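Local coordinates for protein DNA-(apurinic or apyrimidinic site) endonuclease 2 (Xenopus laevis, PDB 6WCD) that cleaves DNA as a magnesium-dependent 3'-5' exonuclease and weak apurinic/apyrimidinic endonuclease in the repair of oxidative and alkylation damage, at residues Ser236-Pro248 / Ile275-Ser289. Numbering follows the deposited sequence. Where two conformers were deposited one is given.
Sequences SGLFYDSFRYFHP and ILGNRELVESEFLDS
In one of its two deposited conformers Arg279 reaches across Tyr240 to take hold of a single backbone oxygen: its NE and NH2 both donate to Gly237 O, at 2.9 and 3.0 Å, and that oxygen lies in the guanidinium plane. Arginine suits the place: its extended chain from CG to NE crosses the Tyr240 ring at about a right angle, with Arg279 CG 3.8 Å from the centroid of that ring in a CH-pi contact, and its guanidinium offers two N-H groups side by side. With its CG anti to the carbonyl carbon (chi1 -74°), Tyr240 is laid over helix 279-285; its OH donates to Glu283 OE2 over a long 3.3 Å, from the anti side and tilted out of the carboxylate plane, and accepts a weak bond from Arg279 NH1. Were Tyr240 replaced by an alanine, the aliphatic part of Arg279 would probably lose its platform, and Glu283 its hydroxyl partner.

Strand 239-241 pairs antiparallel with the end of strand 269-278, Tyr240 forming a hydrogen-bonded pair with Gly277; a CB on this glycine would collide with Val282 CG2. Where the strand turns into helix 242-246, small Ser242 donates from both N and OG to Ile275 O, the OG from 2.7 Å. From helix 279-285, slim, branched Val282 lays CG1 over one face of the Tyr245 ring. The Phe246 ring is sandwiched between Tyr245 CD1 and Asp288 CA, while His247 NE2 donates to the syn lone pair of Asp288 OD1 at 2.8 Å.

In this DNase I-like nuclease domain, the contact thus joins both sheets, since strand 286-291 belongs to the other one. Aromatic rings and the serine bonds hold the middle, with polar grips by Arg279 at one end and the His247-Asp288 pair at the other; the carboxylate of Asp288 would probably favour a protonated His247.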
ATOM      1  N   SER A 236      19.636  -1.984  10.527  1.00 74.82           N
ATOM      2  CA  SER A 236      20.487  -1.514   9.447  1.00 70.57           C
ATOM      3  C   SER A 236      19.637  -0.875   8.348  1.00 50.53           C
ATOM      4  O   SER A 236      20.076  -0.050   7.597  1.00 44.11           O
ATOM      5  CB  SER A 236      21.277  -2.684   8.875  1.00 69.13           C
ATOM      6  OG  SER A 236      21.763  -2.413   7.577  1.00 67.76           O
ATOM      7  N   GLY A 237      18.369  -1.316   8.183  1.00 39.38           N
ATOM      8  CA  GLY A 237      17.405  -0.853   7.215  1.00 27.30           C
ATOM      9  C   GLY A 237      17.089   0.627   7.368  1.00 26.17           C
ATOM     10  O   GLY A 237      17.256   1.245   8.419  1.00 26.41           O
ATOM     11  N   LEU A 238      16.558   1.170   6.292  1.00 21.95           N
ATOM     12  CA  LEU A 238      16.285   2.585   6.156  1.00 20.30           C
ATOM     13  C   LEU A 238      14.849   2.937   6.515  1.00 22.35           C
ATOM     14  O   LEU A 238      14.517   4.136   6.577  1.00 21.42           O
ATOM     15  CB  LEU A 238      16.554   3.024   4.727  1.00 20.60           C
ATOM     16  CG  LEU A 238      18.010   2.786   4.288  1.00 26.01           C
ATOM     17  CD1 LEU A 238      18.116   3.052   2.800  1.00 25.16           C
ATOM     18  CD2 LEU A 238      18.942   3.673   5.074  1.00 33.46           C
ATOM     19  N   PHE A 239      14.005   1.950   6.749  1.00 18.32           N
ATOM     20  CA  PHE A 239      12.573   2.121   7.012  1.00 17.17           C
ATOM     21  C   PHE A 239      12.218   1.617   8.391  1.00 19.03           C
ATOM     22  O   PHE A 239      12.790   0.647   8.881  1.00 20.61           O
ATOM     23  CB  PHE A 239      11.770   1.393   5.928  1.00 16.59           C
ATOM     24  CG  PHE A 239      11.817   2.079   4.599  1.00 16.39           C
ATOM     25  CD1 PHE A 239      12.855   1.851   3.692  1.00 21.89           C
ATOM     26  CD2 PHE A 239      10.897   3.026   4.289  1.00 17.12           C
ATOM     27  CE1 PHE A 239      12.901   2.597   2.468  1.00 20.28           C
ATOM     28  CE2 PHE A 239      10.931   3.727   3.092  1.00 18.50           C
ATOM     29  CZ  PHE A 239      11.966   3.537   2.206  1.00 19.45           C
ATOM     30  N   TYR A 240      11.267   2.281   9.053  1.00 17.78           N
ATOM     31  CA  TYR A 240      10.733   1.817  10.312  1.00 18.29           C
ATOM     32  C   TYR A 240       9.286   1.333  10.113  1.00 16.71           C
ATOM     33  O   TYR A 240       8.500   1.956   9.397  1.00 16.48           O
ATOM     34  CB  TYR A 240      10.687   2.928  11.362  1.00 17.96           C
ATOM     35  CG  TYR A 240      11.971   3.356  11.991  1.00 19.99           C
ATOM     36  CD1 TYR A 240      13.101   2.560  11.945  1.00 23.56           C
ATOM     37  CD2 TYR A 240      12.028   4.553  12.704  1.00 22.59           C
ATOM     38  CE1 TYR A 240      14.265   2.953  12.546  1.00 26.87           C
ATOM     39  CE2 TYR A 240      13.188   4.951  13.325  1.00 26.95           C
ATOM     40  CZ  TYR A 240      14.307   4.150  13.245  1.00 27.62           C
ATOM     41  OH  TYR A 240      15.476   4.540  13.852  1.00 30.28           O
ATOM     42  N   ASP A 241       8.953   0.276  10.837  1.00 16.92           N
ATOM     43  CA  ASP A 241       7.581  -0.200  11.053  1.00 16.64           C
ATOM     44  C   ASP A 241       6.892   0.752  12.025  1.00 17.96           C
ATOM     45  O   ASP A 241       7.162   0.728  13.234  1.00 17.42           O
ATOM     46  CB  ASP A 241       7.675  -1.612  11.606  1.00 16.07           C
ATOM     47  CG  ASP A 241       6.336  -2.288  11.849  1.00 20.53           C
ATOM     48  OD1 ASP A 241       5.270  -1.647  11.831  1.00 19.08           O
ATOM     49  OD2 ASP A 241       6.367  -3.513  12.117  1.00 19.03           O
ATOM     50  N   SER A 242       6.056   1.638  11.511  1.00 14.44           N
ATOM     51  CA  SER A 242       5.603   2.742  12.359  1.00 13.46           C
ATOM     52  C   SER A 242       4.754   2.245  13.509  1.00 15.08           C
ATOM     53  O   SER A 242       4.772   2.828  14.587  1.00 15.14           O
ATOM     54  CB  SER A 242       4.843   3.779  11.516  1.00 13.94           C
ATOM     55  OG  SER A 242       3.600   3.308  10.959  1.00 13.81           O
ATOM     56  N   PHE A 243       3.925   1.227  13.286  1.00 13.84           N
ATOM     57  CA  PHE A 243       3.140   0.713  14.390  1.00 15.90           C
ATOM     58  C   PHE A 243       4.033   0.355  15.567  1.00 18.11           C
ATOM     59  O   PHE A 243       3.716   0.669  16.713  1.00 16.74           O
ATOM     60  CB  PHE A 243       2.325  -0.509  13.982  1.00 13.71           C
ATOM     61  CG  PHE A 243       1.510  -1.117  15.108  1.00 13.74           C
ATOM     62  CD1 PHE A 243       0.431  -0.456  15.664  1.00 16.04           C
ATOM     63  CD2 PHE A 243       1.821  -2.355  15.614  1.00 15.50           C
ATOM     64  CE1 PHE A 243      -0.251  -0.976  16.745  1.00 16.89           C
ATOM     65  CE2 PHE A 243       1.146  -2.896  16.647  1.00 18.70           C
ATOM     66  CZ  PHE A 243       0.100  -2.227  17.226  1.00 16.62           C
ATOM     67  N   ARG A 244       5.170  -0.316  15.309  1.00 16.39           N
ATOM     68  CA  ARG A 244       6.016  -0.742  16.409  1.00 16.27           C
ATOM     69  C   ARG A 244       6.893   0.369  16.953  1.00 20.26           C
ATOM     70  O   ARG A 244       7.379   0.272  18.082  1.00 20.88           O
ATOM     71  CB  ARG A 244       6.886  -1.927  15.951  1.00 18.68           C
ATOM     72  CG  ARG A 244       6.094  -3.173  15.788  1.00 17.19           C
ATOM     73  CD  ARG A 244       5.446  -3.666  17.077  1.00 22.48           C
ATOM     74  NE  ARG A 244       4.670  -4.879  16.812  1.00 22.24           N
ATOM     75  CZ  ARG A 244       3.751  -5.376  17.635  1.00 19.30           C
ATOM     76  NH1 ARG A 244       3.399  -4.740  18.734  1.00 20.32           N
ATOM     77  NH2 ARG A 244       3.119  -6.483  17.292  1.00 20.46           N
ATOM     78  N   TYR A 245       7.093   1.446  16.201  1.00 19.65           N
ATOM     79  CA  TYR A 245       7.760   2.604  16.751  1.00 19.54           C
ATOM     80  C   TYR A 245       6.955   3.146  17.927  1.00 19.72           C
ATOM     81  O   TYR A 245       7.513   3.578  18.927  1.00 21.94           O
ATOM     82  CB  TYR A 245       7.913   3.661  15.646  1.00 19.75           C
ATOM     83  CG  TYR A 245       8.720   4.881  16.044  1.00 19.32           C
ATOM     84  CD1 TYR A 245       8.095   6.040  16.476  1.00 20.87           C
ATOM     85  CD2 TYR A 245      10.101   4.885  15.941  1.00 25.91           C
ATOM     86  CE1 TYR A 245       8.825   7.168  16.830  1.00 22.37           C
ATOM     87  CE2 TYR A 245      10.820   6.003  16.283  1.00 25.54           C
ATOM     88  CZ  TYR A 245      10.193   7.123  16.739  1.00 24.78           C
ATOM     89  OH  TYR A 245      10.926   8.235  17.088  1.00 30.20           O
ATOM     90  N   PHE A 246       5.615   3.112  17.804  1.00 18.60           N
ATOM     91  CA  PHE A 246       4.774   3.683  18.856  1.00 18.32           C
ATOM     92  C   PHE A 246       4.228   2.644  19.824  1.00 18.29           C
ATOM     93  O   PHE A 246       3.884   3.004  20.946  1.00 21.12           O
ATOM     94  CB  PHE A 246       3.629   4.470  18.198  1.00 18.18           C
ATOM     95  CG  PHE A 246       4.090   5.707  17.472  1.00 17.07           C
ATOM     96  CD1 PHE A 246       4.444   6.834  18.182  1.00 20.58           C
ATOM     97  CD2 PHE A 246       4.201   5.715  16.109  1.00 15.92           C
ATOM     98  CE1 PHE A 246       4.870   7.971  17.524  1.00 18.37           C
ATOM     99  CE2 PHE A 246       4.632   6.835  15.475  1.00 17.64           C
ATOM    100  CZ  PHE A 246       4.966   7.944  16.174  1.00 16.80           C
ATOM    101  N   HIS A 247       4.142   1.375  19.410  1.00 18.11           N
ATOM    102  CA  HIS A 247       3.534   0.313  20.217  1.00 18.84           C
ATOM    103  C   HIS A 247       4.420  -0.928  20.202  1.00 20.09           C
ATOM    104  O   HIS A 247       4.033  -1.987  19.686  1.00 18.58           O
ATOM    105  CB  HIS A 247       2.142   0.013  19.671  1.00 17.62           C
ATOM    106  CG  HIS A 247       1.308   1.237  19.625  1.00 17.38           C
ATOM    107  ND1 HIS A 247       0.846   1.843  20.774  1.00 21.87           N
ATOM    108  CD2 HIS A 247       0.951   2.031  18.590  1.00 17.93           C
ATOM    109  CE1 HIS A 247       0.206   2.959  20.442  1.00 23.79           C
ATOM    110  NE2 HIS A 247       0.247   3.094  19.127  1.00 20.12           N
ATOM    111  N   PRO A 248       5.629  -0.814  20.712  1.00 21.75           N
ATOM    112  CA  PRO A 248       6.620  -1.892  20.484  1.00 23.22           C
ATOM    113  C   PRO A 248       6.280  -3.201  21.161  1.00 23.47           C
ATOM    114  O   PRO A 248       6.806  -4.241  20.721  1.00 29.43           O
ATOM    115  CB  PRO A 248       7.922  -1.313  21.070  1.00 24.15           C
ATOM    116  CG  PRO A 248       7.491  -0.215  21.962  1.00 22.86           C
ATOM    117  CD  PRO A 248       6.249   0.373  21.329  1.00 20.52           C
ATOM    118  N   ILE A 275       2.415   0.243   7.842  1.00 12.43           N
ATOM    119  CA  ILE A 275       2.751   1.581   7.355  1.00 11.17           C
ATOM    120  C   ILE A 275       4.217   1.783   7.676  1.00 11.47           C
ATOM    121  O   ILE A 275       4.610   1.988   8.835  1.00 13.15           O
ATOM    122  CB  ILE A 275       1.858   2.685   7.953  1.00 11.50           C
ATOM    123  CG1 ILE A 275       0.415   2.400   7.569  1.00 13.54           C
ATOM    124  CG2 ILE A 275       2.356   4.041   7.483  1.00 12.95           C
ATOM    125  CD1 ILE A 275      -0.609   3.321   8.236  1.00 14.84           C
ATOM    126  N   LEU A 276       5.069   1.658   6.667  1.00 11.77           N
ATOM    127  CA  LEU A 276       6.513   1.793   6.826  1.00 12.09           C
ATOM    128  C   LEU A 276       6.910   3.176   6.364  1.00 14.71           C
ATOM    129  O   LEU A 276       6.354   3.708   5.408  1.00 15.97           O
ATOM    130  CB  LEU A 276       7.244   0.728   5.981  1.00 13.86           C
ATOM    131  CG  LEU A 276       6.773  -0.706   6.155  1.00 13.27           C
ATOM    132  CD1 LEU A 276       7.579  -1.525   5.145  1.00 17.95           C
ATOM    133  CD2 LEU A 276       6.903  -1.179   7.568  1.00 14.16           C
ATOM    134  N   GLY A 277       7.814   3.821   7.077  1.00 14.86           N
ATOM    135  CA  GLY A 277       8.284   5.132   6.651  1.00 16.18           C
ATOM    136  C   GLY A 277       9.781   5.206   6.818  1.00 13.51           C
ATOM    137  O   GLY A 277      10.364   4.519   7.649  1.00 14.56           O
ATOM    138  N   ASN A 278      10.411   6.088   6.058  1.00 13.99           N
ATOM    139  CA  ASN A 278      11.834   6.248   6.301  1.00 16.45           C
ATOM    140  C   ASN A 278      12.070   6.796   7.716  1.00 15.10           C
ATOM    141  O   ASN A 278      11.209   7.493   8.289  1.00 15.49           O
ATOM    142  CB  ASN A 278      12.480   7.139   5.244  1.00 14.53           C
ATOM    143  CG  ASN A 278      11.834   8.504   5.154  1.00 15.05           C
ATOM    144  OD1 ASN A 278      10.713   8.623   4.652  1.00 15.09           O
ATOM    145  ND2 ASN A 278      12.569   9.533   5.556  1.00 15.92           N
ATOM    146  N   ARG A 279      13.246   6.495   8.267  1.00 18.62           N
ATOM    147  CA  ARG A 279      13.525   6.793   9.674  0.58 19.48           C
ATOM    148  C   ARG A 279      13.194   8.239  10.013  1.00 18.53           C
ATOM    149  O   ARG A 279      12.494   8.510  11.004  1.00 19.63           O
ATOM    150  CB  ARG A 279      14.978   6.483  10.001  0.58 23.48           C
ATOM    151  CG  ARG A 279      15.344   4.994   9.831  0.58 21.35           C
ATOM    152  CD  ARG A 279      16.646   4.731  10.581  0.58 26.47           C
ATOM    153  NE  ARG A 279      17.153   3.370  10.444  0.58 25.50           N
ATOM    154  CZ  ARG A 279      17.818   2.717  11.403  0.58 24.70           C
ATOM    155  NH1 ARG A 279      18.032   3.270  12.585  0.58 35.81           N
ATOM    156  NH2 ARG A 279      18.268   1.482  11.182  0.58 33.03           N
ATOM    157  N   GLU A 280      13.699   9.195   9.219  1.00 19.53           N
ATOM    158  CA  GLU A 280      13.514  10.598   9.568  1.00 22.81           C
ATOM    159  C   GLU A 280      12.034  11.000   9.582  1.00 20.69           C
ATOM    160  O   GLU A 280      11.601  11.807  10.424  1.00 20.14           O
ATOM    161  CB  GLU A 280      14.302  11.490   8.605  1.00 30.84           C
ATOM    162  CG  GLU A 280      14.407  12.927   9.074  1.00 40.38           C
ATOM    163  CD  GLU A 280      15.092  13.836   8.063  1.00 67.89           C
ATOM    164  OE1 GLU A 280      14.668  15.006   7.924  1.00 78.16           O
ATOM    165  OE2 GLU A 280      16.056  13.380   7.412  1.00 75.09           O
ATOM    166  N   LEU A 281      11.256  10.506   8.639  1.00 16.72           N
ATOM    167  CA  LEU A 281       9.826  10.796   8.584  1.00 14.77           C
ATOM    168  C   LEU A 281       9.106  10.300   9.810  1.00 18.15           C
ATOM    169  O   LEU A 281       8.313  11.031  10.412  1.00 18.39           O
ATOM    170  CB  LEU A 281       9.232  10.136   7.334  1.00 16.23           C
ATOM    171  CG  LEU A 281       7.740  10.388   7.099  1.00 15.56           C
ATOM    172  CD1 LEU A 281       7.465  11.872   6.750  1.00 16.95           C
ATOM    173  CD2 LEU A 281       7.210   9.404   6.018  1.00 14.91           C
ATOM    174  N   VAL A 282       9.341   9.062  10.203  1.00 15.13           N
ATOM    175  CA  VAL A 282       8.649   8.511  11.360  1.00 16.52           C
ATOM    176  C   VAL A 282       9.050   9.267  12.634  1.00 17.90           C
ATOM    177  O   VAL A 282       8.201   9.619  13.447  1.00 22.16           O
ATOM    178  CB  VAL A 282       8.902   6.997  11.465  1.00 16.08           C
ATOM    179  CG1 VAL A 282       8.303   6.398  12.747  1.00 20.98           C
ATOM    180  CG2 VAL A 282       8.344   6.312  10.270  1.00 16.06           C
ATOM    181  N   GLU A 283      10.353   9.519  12.828  1.00 18.26           N
ATOM    182  CA  GLU A 283      10.843  10.179  14.039  1.00 19.90           C
ATOM    183  C   GLU A 283      10.364  11.617  14.127  1.00 25.10           C
ATOM    184  O   GLU A 283      10.100  12.108  15.231  1.00 27.18           O
ATOM    185  CB  GLU A 283      12.366  10.149  14.074  1.00 23.01           C
ATOM    186  CG  GLU A 283      12.953   8.772  14.273  1.00 28.74           C
ATOM    187  CD  GLU A 283      14.491   8.740  14.128  1.00 54.34           C
ATOM    188  OE1 GLU A 283      15.075   9.739  13.655  1.00 56.89           O
ATOM    189  OE2 GLU A 283      15.102   7.709  14.470  1.00 50.49           O
ATOM    190  N   SER A 284      10.317  12.330  13.008  1.00 20.16           N
ATOM    191  CA  SER A 284      10.039  13.770  13.078  1.00 21.39           C
ATOM    192  C   SER A 284       8.610  14.150  12.713  1.00 21.06           C
ATOM    193  O   SER A 284       8.170  15.233  13.142  1.00 24.64           O
ATOM    194  CB  SER A 284      10.975  14.547  12.165  1.00 32.76           C
ATOM    195  OG  SER A 284      12.307  14.340  12.574  1.00 50.11           O
ATOM    196  N   GLU A 285       7.893  13.371  11.925  1.00 16.93           N
ATOM    197  CA  GLU A 285       6.587  13.788  11.461  1.00 16.64           C
ATOM    198  C   GLU A 285       5.435  12.919  11.928  1.00 21.27           C
ATOM    199  O   GLU A 285       4.292  13.360  11.839  1.00 22.50           O
ATOM    200  CB  GLU A 285       6.546  13.859   9.936  1.00 17.29           C
ATOM    201  CG  GLU A 285       7.667  14.779   9.338  1.00 20.68           C
ATOM    202  CD  GLU A 285       7.560  16.256   9.668  1.00 29.31           C
ATOM    203  OE1 GLU A 285       6.432  16.723   9.922  1.00 23.77           O
ATOM    204  OE2 GLU A 285       8.612  16.968   9.670  1.00 24.97           O
ATOM    205  N   PHE A 286       5.679  11.694  12.376  1.00 18.31           N
ATOM    206  CA  PHE A 286       4.570  10.867  12.827  1.00 13.33           C
ATOM    207  C   PHE A 286       4.184  11.201  14.264  1.00 14.86           C
ATOM    208  O   PHE A 286       5.029  11.482  15.115  1.00 17.73           O
ATOM    209  CB  PHE A 286       4.900   9.361  12.757  1.00 13.70           C
ATOM    210  CG  PHE A 286       4.677   8.705  11.423  1.00 14.66           C
ATOM    211  CD1 PHE A 286       5.168   9.202  10.246  1.00 15.80           C
ATOM    212  CD2 PHE A 286       3.982   7.491  11.368  1.00 14.06           C
ATOM    213  CE1 PHE A 286       4.966   8.519   9.030  1.00 16.19           C
ATOM    214  CE2 PHE A 286       3.782   6.823  10.159  1.00 16.19           C
ATOM    215  CZ  PHE A 286       4.276   7.339   9.006  1.00 14.30           C
ATOM    216  N   LEU A 287       2.870  11.150  14.522  1.00 14.82           N
ATOM    217  CA  LEU A 287       2.322  11.224  15.859  1.00 14.55           C
ATOM    218  C   LEU A 287       1.900   9.857  16.410  1.00 14.63           C
ATOM    219  O   LEU A 287       1.983   9.654  17.643  1.00 17.40           O
ATOM    220  CB  LEU A 287       1.116  12.183  15.877  1.00 16.69           C
ATOM    221  CG  LEU A 287       1.492  13.643  15.658  1.00 17.82           C
ATOM    222  CD1 LEU A 287       0.239  14.415  15.280  1.00 25.33           C
ATOM    223  CD2 LEU A 287       2.141  14.276  16.860  1.00 21.82           C
ATOM    224  N   ASP A 288       1.356   9.001  15.565  1.00 15.06           N
ATOM    225  CA  ASP A 288       0.912   7.684  16.004  1.00 15.39           C
ATOM    226  C   ASP A 288       0.701   6.815  14.782  1.00 15.21           C
ATOM    227  O   ASP A 288       0.627   7.293  13.651  1.00 13.76           O
ATOM    228  CB  ASP A 288      -0.359   7.796  16.832  1.00 17.10           C
ATOM    229  CG  ASP A 288      -0.610   6.592  17.767  1.00 19.90           C
ATOM    230  OD1 ASP A 288       0.172   5.603  17.819  1.00 18.56           O
ATOM    231  OD2 ASP A 288      -1.631   6.680  18.519  1.00 22.66           O
ATOM    232  N   SER A 289       0.615   5.507  15.017  1.00 14.24           N
ATOM    233  CA  SER A 289       0.299   4.511  14.005  1.00 13.45           C
ATOM    234  C   SER A 289      -0.437   3.416  14.736  1.00 12.87           C
ATOM    235  O   SER A 289       0.075   2.935  15.750  1.00 15.25           O
ATOM    236  CB  SER A 289       1.574   3.996  13.361  1.00 15.26           C
ATOM    237  OG  SER A 289       1.296   3.056  12.365  1.00 15.41           O
TER
HETATM  238  O   HOH W   1       3.194  -0.401  10.644  1.00 15.01           O
HETATM  239  O   HOH W   2      10.127  10.458  17.578  1.00 46.21           O